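Pyocin sheath PA0622 (PDB 6PYT) probably forms the contractile sheath of an R-type pyocin, a phage-tail-like bacteriocin particle. Local coordinates at residues P183-W188 against A256-D261. Residues are numbered along the deposited sequence; the frame is centred on the assembly and turned at random.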
loop_
_atom_site.group_PDB
_atom_site.type_symbol
_atom_site.label_atom_id
_atom_site.label_comp_id
_atom_site.label_asym_id
_atom_site.label_seq_id
_atom_site.Cartn_x
_atom_site.Cartn_y
_atom_site.Cartn_z
ATOM N N PRO B 183 -45.500 48.557 22.359
ATOM C CA PRO B 183 -45.998 48.885 21.014
ATOM C C PRO B 183 -46.738 47.710 20.398
ATOM O O PRO B 183 -46.266 46.574 20.425
ATOM C CB PRO B 183 -44.725 49.214 20.230
ATOM C CG PRO B 183 -43.704 49.447 21.255
ATOM C CD PRO B 183 -44.028 48.495 22.324
ATOM N N GLY B 184 -47.927 47.991 19.884
ATOM C CA GLY B 184 -48.718 46.956 19.271
ATOM C C GLY B 184 -48.142 46.511 17.946
ATOM O O GLY B 184 -47.337 47.188 17.317
ATOM N N VAL B 185 -48.553 45.354 17.545
ATOM C CA VAL B 185 -48.178 44.762 16.272
ATOM C C VAL B 185 -49.170 45.189 15.200
ATOM O O VAL B 185 -50.383 45.211 15.426
ATOM C CB VAL B 185 -48.098 43.232 16.425
ATOM C CG1 VAL B 185 -48.369 42.524 15.136
ATOM C CG2 VAL B 185 -46.719 42.855 16.906
ATOM N N GLN B 186 -48.651 45.560 14.037
ATOM C CA GLN B 186 -49.448 45.862 12.860
ATOM C C GLN B 186 -49.266 44.692 11.897
ATOM O O GLN B 186 -48.232 44.581 11.237
ATOM C CB GLN B 186 -48.985 47.184 12.266
ATOM C CG GLN B 186 -49.892 47.803 11.257
ATOM C CD GLN B 186 -49.355 49.133 10.792
ATOM O OE1 GLN B 186 -48.241 49.514 11.144
ATOM N NE2 GLN B 186 -50.153 49.865 10.023
ATOM N N VAL B 187 -50.258 43.810 11.827
ATOM C CA VAL B 187 -50.176 42.574 11.053
ATOM C C VAL B 187 -51.122 42.661 9.859
ATOM O O VAL B 187 -52.227 43.204 9.962
ATOM C CB VAL B 187 -50.463 41.350 11.956
ATOM C CG1 VAL B 187 -51.807 41.462 12.645
ATOM C CG2 VAL B 187 -50.381 40.049 11.189
ATOM N N TRP B 188 -50.666 42.175 8.708
ATOM C CA TRP B 188 -51.457 42.271 7.488
ATOM C C TRP B 188 -52.601 41.268 7.518
ATOM O O TRP B 188 -52.378 40.057 7.623
ATOM C CB TRP B 188 -50.580 42.037 6.265
ATOM C CG TRP B 188 -51.341 42.164 4.998
ATOM C CD1 TRP B 188 -51.848 43.308 4.457
ATOM C CD2 TRP B 188 -51.729 41.101 4.128
ATOM N NE1 TRP B 188 -52.512 43.024 3.289
ATOM C CE2 TRP B 188 -52.456 41.673 3.068
ATOM C CE3 TRP B 188 -51.527 39.718 4.141
ATOM C CZ2 TRP B 188 -52.978 40.914 2.027
ATOM C CZ3 TRP B 188 -52.049 38.963 3.106
ATOM C CH2 TRP B 188 -52.764 39.563 2.063
ATOM N N ALA B 256 -40.243 46.216 27.327
ATOM C CA ALA B 256 -39.675 45.709 26.091
ATOM C C ALA B 256 -40.390 46.301 24.887
ATOM O O ALA B 256 -41.588 46.578 24.925
ATOM C CB ALA B 256 -39.766 44.192 26.037
ATOM N N THR B 257 -39.642 46.490 23.805
ATOM C CA THR B 257 -40.166 47.072 22.580
ATOM C C THR B 257 -39.904 46.142 21.408
ATOM O O THR B 257 -39.390 45.034 21.561
ATOM C CB THR B 257 -39.542 48.440 22.289
ATOM O OG1 THR B 257 -38.121 48.311 22.173
ATOM C CG2 THR B 257 -39.860 49.406 23.376
ATOM N N ILE B 258 -40.284 46.612 20.223
ATOM C CA ILE B 258 -40.017 45.955 18.950
ATOM C C ILE B 258 -39.399 47.011 18.042
ATOM O O ILE B 258 -40.027 48.044 17.790
ATOM C CB ILE B 258 -41.299 45.381 18.331
ATOM C CG1 ILE B 258 -41.956 44.379 19.279
ATOM C CG2 ILE B 258 -40.979 44.689 17.058
ATOM C CD1 ILE B 258 -43.369 44.041 18.918
ATOM N N ILE B 259 -38.181 46.772 17.551
ATOM C CA ILE B 259 -37.268 47.859 17.229
ATOM C C ILE B 259 -36.966 47.997 15.737
ATOM O O ILE B 259 -36.865 49.124 15.251
ATOM C CB ILE B 259 -35.973 47.771 18.062
ATOM C CG1 ILE B 259 -35.462 46.334 18.184
ATOM C CG2 ILE B 259 -36.217 48.404 19.398
ATOM C CD1 ILE B 259 -34.451 45.921 17.160
ATOM N N ARG B 260 -36.779 46.916 14.985
ATOM C CA ARG B 260 -36.249 47.109 13.634
ATOM C C ARG B 260 -37.155 46.468 12.595
ATOM O O ARG B 260 -38.119 45.788 12.938
ATOM C CB ARG B 260 -34.823 46.551 13.495
ATOM C CG ARG B 260 -34.720 45.048 13.514
ATOM C CD ARG B 260 -33.269 44.604 13.471
ATOM N NE ARG B 260 -32.619 44.991 12.226
ATOM C CZ ARG B 260 -32.624 44.267 11.113
ATOM N NH1 ARG B 260 -33.237 43.095 11.078
ATOM N NH2 ARG B 260 -32.005 44.711 10.032
ATOM N N ASP B 261 -36.885 46.811 11.328
ATOM C CA ASP B 261 -37.129 45.994 10.124
ATOM C C ASP B 261 -38.571 45.489 10.026
ATOM O O ASP B 261 -38.833 44.286 10.096
ATOM C CB ASP B 261 -36.125 44.834 10.079
#
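At the edge of the mixed sheet in the subtilisin-like sheath domain, the parallel strands 178-181 and 255-256 run side by side, and here Pro183 meets Ala256, Thr257 and Ile258, while Val185 meets Ile258. The two segments come nearest at Pro183 and Thr257, whose CA atoms are 6.3 Å apart, and then diverge, so that the later residues of each segment no longer meet. No hydrogen bond crosses here; the contact is van der Waals packing, with one apolar side-chain pair, Val185 and Ile258, and all the touching residues are buried. CB of Pro183 leaves its CA toward 256-261, and the ring atom CD lies 4.0 Å from the carbonyl O of Ala256 and 4.1 Å from CA of Thr257, laying that end of the ring against the backbone at Ala256 and Thr257. Beside it, CG of the Pro183 ring comes within 4.4 Å of the Thr257 methyl CG2. Ile258 makes the second half of the contact with the end of its longer branch. CG1 stands beside the backbone N (chi1 -58°) and the chain extends from there (chi2 165°), carrying CD1 across to the other segment. That methyl packs 4.1 Å from CG2 of Val185, the two side chains meeting at a slant, and sits equally far from the carbonyl O of Pro183. One isoleucine tip therefore spans Gly184, touching the residues before and after it. Around this seam, Val236 packs on Pro183, while Val229 and Ala198 of strand 194-198 pack on Val185, whose own strand 185-189 pairs antiparallel with 194-198. Thr257 also touches Ala247 and Leu250 of helix 246-251, and the backbone of Ala256 is hydrogen-bonded to Met180 in strand 178-181.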